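Mitogen-activated protein kinase kinase kinase 7 interacting protein 1 (Anopheles gambiae, PDB 2IRM) probably acts as an adapter that binds the kinase TAK1 and triggers its autophosphorylation in signalling towards JNK and NF-kappa-B, and carries a PP2C-like phosphatase domain. Local coordinates at residues Leu161-Gly173 with Ile253-Thr265. Residues are numbered along the deposited sequence; the frame is centred on the assembly and turned at random.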
ATOM      1  N   LEU A 161      -5.844 -11.547   6.302  1.00 38.78           N
ATOM      2  CA  LEU A 161      -5.877 -12.291   7.558  1.00 38.84           C
ATOM      3  C   LEU A 161      -6.540 -13.652   7.359  1.00 38.93           C
ATOM      4  O   LEU A 161      -7.760 -13.746   7.271  1.00 39.20           O
ATOM      5  CB  LEU A 161      -6.605 -11.460   8.627  1.00 38.67           C
ATOM      6  CG  LEU A 161      -6.709 -11.838  10.111  1.00 38.48           C
ATOM      7  CD1 LEU A 161      -8.067 -12.425  10.423  1.00 38.30           C
ATOM      8  CD2 LEU A 161      -5.592 -12.760  10.592  1.00 38.17           C
ATOM      9  N   ILE A 162      -5.731 -14.703   7.269  1.00 39.17           N
ATOM     10  CA  ILE A 162      -6.261 -16.057   7.107  1.00 39.68           C
ATOM     11  C   ILE A 162      -6.601 -16.689   8.457  1.00 40.08           C
ATOM     12  O   ILE A 162      -5.716 -17.155   9.197  1.00 40.12           O
ATOM     13  CB  ILE A 162      -5.310 -16.984   6.308  1.00 39.65           C
ATOM     14  CG1 ILE A 162      -4.847 -16.292   5.021  1.00 39.87           C
ATOM     15  CG2 ILE A 162      -5.995 -18.329   6.014  1.00 39.17           C
ATOM     16  CD1 ILE A 162      -3.888 -17.115   4.171  1.00 39.87           C
ATOM     17  N   HIS A 163      -7.895 -16.694   8.768  1.00 40.48           N
ATOM     18  CA  HIS A 163      -8.385 -17.289   9.999  1.00 40.83           C
ATOM     19  C   HIS A 163      -9.154 -18.561   9.702  1.00 40.84           C
ATOM     20  O   HIS A 163     -10.307 -18.514   9.283  1.00 40.77           O
ATOM     21  CB  HIS A 163      -9.255 -16.303  10.778  1.00 40.91           C
ATOM     22  CG  HIS A 163      -9.554 -16.745  12.175  1.00 42.19           C
ATOM     23  ND1 HIS A 163     -10.823 -17.087  12.594  1.00 43.79           N
ATOM     24  CD2 HIS A 163      -8.745 -16.920  13.248  1.00 43.00           C
ATOM     25  CE1 HIS A 163     -10.785 -17.448  13.866  1.00 43.77           C
ATOM     26  NE2 HIS A 163      -9.535 -17.356  14.286  1.00 43.64           N
ATOM     27  N   ARG A 164      -8.488 -19.693   9.923  1.00 41.13           N
ATOM     28  CA  ARG A 164      -9.071 -21.037   9.803  1.00 41.36           C
ATOM     29  C   ARG A 164      -9.889 -21.272   8.532  1.00 41.49           C
ATOM     30  O   ARG A 164     -11.127 -21.235   8.550  1.00 41.36           O
ATOM     31  CB  ARG A 164      -9.847 -21.436  11.073  1.00 41.34           C
ATOM     32  CG  ARG A 164     -10.895 -20.438  11.568  1.00 41.18           C
ATOM     33  CD  ARG A 164     -11.317 -20.754  12.987  1.00 41.46           C
ATOM     34  NE  ARG A 164     -11.975 -22.058  13.083  1.00 42.00           N
ATOM     35  CZ  ARG A 164     -12.179 -22.722  14.217  1.00 41.65           C
ATOM     36  NH1 ARG A 164     -11.768 -22.217  15.374  1.00 41.55           N
ATOM     37  NH2 ARG A 164     -12.792 -23.899  14.189  1.00 41.72           N
ATOM     38  N   SER A 165      -9.169 -21.509   7.435  1.00 41.78           N
ATOM     39  CA  SER A 165      -9.752 -21.775   6.110  1.00 42.12           C
ATOM     40  C   SER A 165     -10.592 -20.615   5.546  1.00 42.16           C
ATOM     41  O   SER A 165     -11.368 -20.796   4.598  1.00 42.22           O
ATOM     42  CB  SER A 165     -10.554 -23.091   6.107  1.00 42.27           C
ATOM     43  OG  SER A 165      -9.742 -24.193   6.491  1.00 42.56           O
ATOM     44  N   HIS A 166     -10.421 -19.430   6.122  1.00 42.21           N
ATOM     45  CA  HIS A 166     -11.153 -18.245   5.690  1.00 42.41           C
ATOM     46  C   HIS A 166     -10.207 -17.065   5.522  1.00 42.46           C
ATOM     47  O   HIS A 166      -9.392 -16.773   6.405  1.00 42.51           O
ATOM     48  CB  HIS A 166     -12.246 -17.877   6.696  1.00 42.49           C
ATOM     49  CG  HIS A 166     -13.504 -18.677   6.560  1.00 43.01           C
ATOM     50  ND1 HIS A 166     -14.310 -18.615   5.444  1.00 43.43           N
ATOM     51  CD2 HIS A 166     -14.116 -19.530   7.418  1.00 43.56           C
ATOM     52  CE1 HIS A 166     -15.354 -19.409   5.612  1.00 44.00           C
ATOM     53  NE2 HIS A 166     -15.261 -19.975   6.802  1.00 43.76           N
ATOM     54  N   LEU A 167     -10.327 -16.385   4.389  1.00 42.32           N
ATOM     55  CA  LEU A 167      -9.493 -15.238   4.096  1.00 42.27           C
ATOM     56  C   LEU A 167     -10.280 -13.948   4.261  1.00 42.28           C
ATOM     57  O   LEU A 167     -11.366 -13.797   3.704  1.00 42.38           O
ATOM     58  CB  LEU A 167      -8.936 -15.342   2.679  1.00 42.30           C
ATOM     59  CG  LEU A 167      -8.342 -14.081   2.049  1.00 42.18           C
ATOM     60  CD1 LEU A 167      -7.076 -13.640   2.773  1.00 41.62           C
ATOM     61  CD2 LEU A 167      -8.070 -14.334   0.576  1.00 42.38           C
ATOM     62  N   TYR A 168      -9.720 -13.028   5.035  1.00 42.13           N
ATOM     63  CA  TYR A 168     -10.322 -11.727   5.265  1.00 42.02           C
ATOM     64  C   TYR A 168      -9.335 -10.707   4.779  1.00 42.35           C
ATOM     65  O   TYR A 168      -8.129 -10.916   4.884  1.00 42.63           O
ATOM     66  CB  TYR A 168     -10.582 -11.526   6.751  1.00 41.70           C
ATOM     67  CG  TYR A 168     -11.641 -12.447   7.285  1.00 41.49           C
ATOM     68  CD1 TYR A 168     -11.350 -13.779   7.588  1.00 41.21           C
ATOM     69  CD2 TYR A 168     -12.943 -11.998   7.476  1.00 41.42           C
ATOM     70  CE1 TYR A 168     -12.329 -14.640   8.067  1.00 40.88           C
ATOM     71  CE2 TYR A 168     -13.930 -12.853   7.963  1.00 41.62           C
ATOM     72  CZ  TYR A 168     -13.613 -14.169   8.253  1.00 41.09           C
ATOM     73  OH  TYR A 168     -14.585 -15.013   8.727  1.00 41.15           O
ATOM     74  N   LEU A 169      -9.831  -9.601   4.248  1.00 42.68           N
ATOM     75  CA  LEU A 169      -8.947  -8.633   3.627  1.00 43.18           C
ATOM     76  C   LEU A 169      -9.379  -7.210   3.939  1.00 43.47           C
ATOM     77  O   LEU A 169     -10.499  -6.804   3.633  1.00 43.92           O
ATOM     78  CB  LEU A 169      -8.900  -8.882   2.116  1.00 43.36           C
ATOM     79  CG  LEU A 169      -7.824  -8.233   1.231  1.00 44.26           C
ATOM     80  CD1 LEU A 169      -8.167  -6.777   0.894  1.00 45.33           C
ATOM     81  CD2 LEU A 169      -6.420  -8.343   1.823  1.00 44.45           C
ATOM     82  N   GLY A 170      -8.488  -6.455   4.558  1.00 43.67           N
ATOM     83  CA  GLY A 170      -8.765  -5.067   4.868  1.00 44.30           C
ATOM     84  C   GLY A 170      -7.687  -4.225   4.236  1.00 45.02           C
ATOM     85  O   GLY A 170      -6.502  -4.469   4.475  1.00 45.51           O
ATOM     86  N   ASN A 171      -8.084  -3.253   3.412  1.00 45.34           N
ATOM     87  CA  ASN A 171      -7.115  -2.362   2.776  1.00 45.46           C
ATOM     88  C   ASN A 171      -7.555  -0.905   2.781  1.00 45.29           C
ATOM     89  O   ASN A 171      -8.747  -0.610   2.841  1.00 45.12           O
ATOM     90  CB  ASN A 171      -6.779  -2.835   1.349  1.00 45.85           C
ATOM     91  CG  ASN A 171      -7.567  -2.086   0.260  1.00 46.70           C
ATOM     92  OD1 ASN A 171      -7.181  -0.988  -0.155  1.00 48.13           O
ATOM     93  ND2 ASN A 171      -8.653  -2.694  -0.219  1.00 46.00           N
ATOM     94  N   ILE A 172      -6.566  -0.015   2.733  1.00 45.26           N
ATOM     95  CA  ILE A 172      -6.773   1.411   2.530  1.00 45.46           C
ATOM     96  C   ILE A 172      -5.611   1.963   1.705  1.00 46.37           C
ATOM     97  O   ILE A 172      -4.451   1.585   1.908  1.00 46.66           O
ATOM     98  CB  ILE A 172      -6.922   2.179   3.857  1.00 44.92           C
ATOM     99  CG1 ILE A 172      -7.374   3.614   3.602  1.00 44.38           C
ATOM    100  CG2 ILE A 172      -5.634   2.162   4.646  1.00 45.07           C
ATOM    101  CD1 ILE A 172      -8.069   4.271   4.784  1.00 43.33           C
ATOM    102  N   GLY A 173      -5.926   2.838   0.753  1.00 46.99           N
ATOM    103  CA  GLY A 173      -4.887   3.494  -0.038  1.00 47.54           C
ATOM    104  C   GLY A 173      -4.367   2.680  -1.204  1.00 47.89           C
ATOM    105  O   GLY A 173      -5.132   1.977  -1.870  1.00 48.04           O
ATOM    106  N   ILE A 253     -10.106  10.916   2.738  1.00 48.41           N
ATOM    107  CA  ILE A 253     -11.003  10.424   3.779  1.00 48.23           C
ATOM    108  C   ILE A 253     -10.421   9.146   4.385  1.00 48.80           C
ATOM    109  O   ILE A 253      -9.558   8.508   3.781  1.00 48.94           O
ATOM    110  CB  ILE A 253     -12.421  10.209   3.217  1.00 47.77           C
ATOM    111  CG1 ILE A 253     -12.410   9.170   2.090  1.00 46.57           C
ATOM    112  CG2 ILE A 253     -12.966  11.532   2.735  1.00 47.11           C
ATOM    113  CD1 ILE A 253     -13.759   8.840   1.537  1.00 46.56           C
ATOM    114  N   PHE A 254     -10.859   8.790   5.587  1.00 49.48           N
ATOM    115  CA  PHE A 254     -10.424   7.532   6.189  1.00 50.20           C
ATOM    116  C   PHE A 254     -11.599   6.582   6.164  1.00 50.87           C
ATOM    117  O   PHE A 254     -12.472   6.639   7.033  1.00 51.37           O
ATOM    118  CB  PHE A 254      -9.904   7.723   7.624  1.00 49.86           C
ATOM    119  CG  PHE A 254      -9.375   6.456   8.261  1.00 49.16           C
ATOM    120  CD1 PHE A 254      -8.076   6.023   8.011  1.00 48.14           C
ATOM    121  CD2 PHE A 254     -10.172   5.702   9.115  1.00 48.55           C
ATOM    122  CE1 PHE A 254      -7.585   4.863   8.598  1.00 47.11           C
ATOM    123  CE2 PHE A 254      -9.682   4.535   9.706  1.00 47.98           C
ATOM    124  CZ  PHE A 254      -8.389   4.120   9.445  1.00 47.56           C
ATOM    125  N   GLU A 255     -11.633   5.728   5.146  1.00 51.32           N
ATOM    126  CA  GLU A 255     -12.697   4.747   5.023  1.00 51.49           C
ATOM    127  C   GLU A 255     -12.187   3.507   4.301  1.00 50.96           C
ATOM    128  O   GLU A 255     -12.356   3.383   3.092  1.00 50.94           O
ATOM    129  CB  GLU A 255     -13.887   5.360   4.313  1.00 51.60           C
ATOM    130  CG  GLU A 255     -15.151   4.569   4.522  1.00 55.15           C
ATOM    131  CD  GLU A 255     -16.264   5.415   5.104  1.00 59.14           C
ATOM    132  OE1 GLU A 255     -17.240   4.827   5.638  1.00 59.72           O
ATOM    133  OE2 GLU A 255     -16.148   6.668   5.042  1.00 61.19           O
ATOM    134  N   PRO A 256     -11.537   2.592   5.047  1.00 50.63           N
ATOM    135  CA  PRO A 256     -10.916   1.394   4.499  1.00 50.29           C
ATOM    136  C   PRO A 256     -11.951   0.425   3.991  1.00 50.13           C
ATOM    137  O   PRO A 256     -13.118   0.564   4.318  1.00 50.26           O
ATOM    138  CB  PRO A 256     -10.218   0.793   5.710  1.00 50.26           C
ATOM    139  CG  PRO A 256     -10.998   1.280   6.855  1.00 50.21           C
ATOM    140  CD  PRO A 256     -11.351   2.667   6.506  1.00 50.47           C
ATOM    141  N   GLU A 257     -11.521  -0.547   3.199  1.00 50.09           N
ATOM    142  CA  GLU A 257     -12.434  -1.526   2.620  1.00 50.08           C
ATOM    143  C   GLU A 257     -12.160  -2.907   3.207  1.00 49.67           C
ATOM    144  O   GLU A 257     -10.997  -3.338   3.274  1.00 49.48           O
ATOM    145  CB  GLU A 257     -12.268  -1.572   1.103  1.00 50.44           C
ATOM    146  CG  GLU A 257     -13.513  -2.019   0.351  1.00 51.67           C
ATOM    147  CD  GLU A 257     -14.389  -0.851  -0.059  1.00 54.03           C
ATOM    148  OE1 GLU A 257     -15.632  -1.038  -0.101  1.00 55.33           O
ATOM    149  OE2 GLU A 257     -13.837   0.250  -0.341  1.00 54.46           O
ATOM    150  N   ILE A 258     -13.230  -3.592   3.617  1.00 49.00           N
ATOM    151  CA  ILE A 258     -13.111  -4.891   4.268  1.00 48.65           C
ATOM    152  C   ILE A 258     -13.963  -5.971   3.618  1.00 48.42           C
ATOM    153  O   ILE A 258     -15.189  -5.897   3.616  1.00 48.29           O
ATOM    154  CB  ILE A 258     -13.419  -4.798   5.775  1.00 48.71           C
ATOM    155  CG1 ILE A 258     -12.272  -4.102   6.501  1.00 48.29           C
ATOM    156  CG2 ILE A 258     -13.604  -6.182   6.379  1.00 49.33           C
ATOM    157  CD1 ILE A 258     -12.664  -3.514   7.795  1.00 46.76           C
ATOM    158  N   VAL A 259     -13.293  -6.985   3.084  1.00 48.35           N
ATOM    159  CA  VAL A 259     -13.964  -8.107   2.438  1.00 48.46           C
ATOM    160  C   VAL A 259     -13.819  -9.353   3.315  1.00 48.20           C
ATOM    161  O   VAL A 259     -12.728  -9.646   3.812  1.00 48.27           O
ATOM    162  CB  VAL A 259     -13.421  -8.358   1.015  1.00 48.57           C
ATOM    163  CG1 VAL A 259     -14.456  -9.129   0.178  1.00 49.05           C
ATOM    164  CG2 VAL A 259     -13.058  -7.028   0.326  1.00 48.77           C
ATOM    165  N   GLY A 260     -14.919 -10.081   3.499  1.00 47.86           N
ATOM    166  CA  GLY A 260     -15.015 -11.003   4.615  1.00 47.68           C
ATOM    167  C   GLY A 260     -15.438 -12.431   4.377  1.00 47.61           C
ATOM    168  O   GLY A 260     -16.561 -12.701   3.964  1.00 47.86           O
ATOM    169  N   GLY A 261     -14.527 -13.351   4.672  1.00 47.47           N
ATOM    170  CA  GLY A 261     -14.842 -14.768   4.679  1.00 47.29           C
ATOM    171  C   GLY A 261     -14.785 -15.432   3.325  1.00 47.10           C
ATOM    172  O   GLY A 261     -15.645 -16.247   2.999  1.00 47.25           O
ATOM    173  N   ILE A 262     -13.773 -15.082   2.540  1.00 46.95           N
ATOM    174  CA  ILE A 262     -13.475 -15.784   1.307  1.00 46.96           C
ATOM    175  C   ILE A 262     -12.908 -17.142   1.688  1.00 47.09           C
ATOM    176  O   ILE A 262     -11.789 -17.248   2.195  1.00 47.18           O
ATOM    177  CB  ILE A 262     -12.473 -15.015   0.441  1.00 46.89           C
ATOM    178  CG1 ILE A 262     -13.044 -13.645   0.064  1.00 47.16           C
ATOM    179  CG2 ILE A 262     -12.127 -15.816  -0.809  1.00 47.05           C
ATOM    180  CD1 ILE A 262     -11.985 -12.548  -0.102  1.00 47.27           C
ATOM    181  N   GLN A 263     -13.704 -18.178   1.461  1.00 47.25           N
ATOM    182  CA  GLN A 263     -13.330 -19.513   1.871  1.00 47.42           C
ATOM    183  C   GLN A 263     -12.263 -20.039   0.930  1.00 47.35           C
ATOM    184  O   GLN A 263     -12.565 -20.456  -0.189  1.00 47.40           O
ATOM    185  CB  GLN A 263     -14.556 -20.430   1.884  1.00 47.61           C
ATOM    186  CG  GLN A 263     -14.427 -21.646   2.810  1.00 48.09           C
ATOM    187  CD  GLN A 263     -15.776 -22.219   3.242  1.00 48.76           C
ATOM    188  OE1 GLN A 263     -15.837 -23.313   3.804  1.00 49.48           O
ATOM    189  NE2 GLN A 263     -16.859 -21.482   2.983  1.00 48.74           N
ATOM    190  N   ILE A 264     -11.013 -19.988   1.383  1.00 47.23           N
ATOM    191  CA  ILE A 264      -9.891 -20.537   0.619  1.00 47.19           C
ATOM    192  C   ILE A 264     -10.110 -22.024   0.325  1.00 46.90           C
ATOM    193  O   ILE A 264     -10.100 -22.863   1.231  1.00 46.75           O
ATOM    194  CB  ILE A 264      -8.531 -20.289   1.306  1.00 47.25           C
ATOM    195  CG1 ILE A 264      -8.646 -20.520   2.814  1.00 47.97           C
ATOM    196  CG2 ILE A 264      -8.065 -18.864   1.034  1.00 47.50           C
ATOM    197  CD1 ILE A 264      -7.323 -20.743   3.544  1.00 49.34           C
ATOM    198  N   THR A 265     -10.337 -22.311  -0.955  1.00 46.67           N
ATOM    199  CA  THR A 265     -10.692 -23.639  -1.454  1.00 46.38           C
ATOM    200  C   THR A 265      -9.515 -24.258  -2.213  1.00 46.43           C
ATOM    201  O   THR A 265      -8.543 -23.555  -2.502  1.00 46.40           O
ATOM    202  CB  THR A 265     -11.910 -23.555  -2.400  1.00 46.31           C
ATOM    203  OG1 THR A 265     -11.763 -22.426  -3.273  1.00 45.93           O
ATOM    204  CG2 THR A 265     -13.201 -23.426  -1.603  1.00 46.07           C
TER
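Leu167, Leu169 and Asn171 of strand 166-172 pair antiparallel with Ile262, Val259 and Glu257 of strand 257-263, the two segment axes running at 147° and approaching to 4.3 Å. At the Leu169-Val259 pair both N-to-O distances, Leu169 N to Val259 O and Val259 N to Leu169 O, are 2.9 Å. The regular alternation breaks at Gly261, which with Ile262 faces Leu167 in a G1 beta bulge; the glycine has positive phi, as is usual at this position. Ile262 N donates to Leu167 O at 3.0 Å, while the bond from Gly261 N to the same oxygen is weak. The bulge lies against Tyr168: Gly261 N sits over one ring face, offset toward the rim, and Gly261 CA makes a CH-pi contact 4.1 Å from the ring centroid. Tyr168 CG lies beside its own backbone N (chi1 -67°), an orientation that lays the ring along the glycine backbone; its side chain also touches Ile94 of helix 87-108. Apolar contacts close both ends. Near the hairpin turn, Ile264 CD1 meets Ile162 CG2 at 3.7 Å, the two side chains crossing at about a right angle, and Ile264 CG2 touches Leu167 CB. At the far end Ile172 sends CG1 anti to its backbone N (chi1 -170°), carrying CD1 to within 3.7 Å of Phe254 CD1, while Ile172 CB packs on Pro256 CB at 4.0 Å. On the strand face bearing Leu167 and Leu169, these leucines reach Ala160 of the preceding strand, and on the other face Ile258 touches Arg95 of helix 87-108. Strand 257-263 thus joins the beta hairpin of strands 154-163 and 166-172 in one antiparallel sheet of the PP2C-type beta sandwich, with helix 87-108 packed on the Tyr168 and Ile258 face.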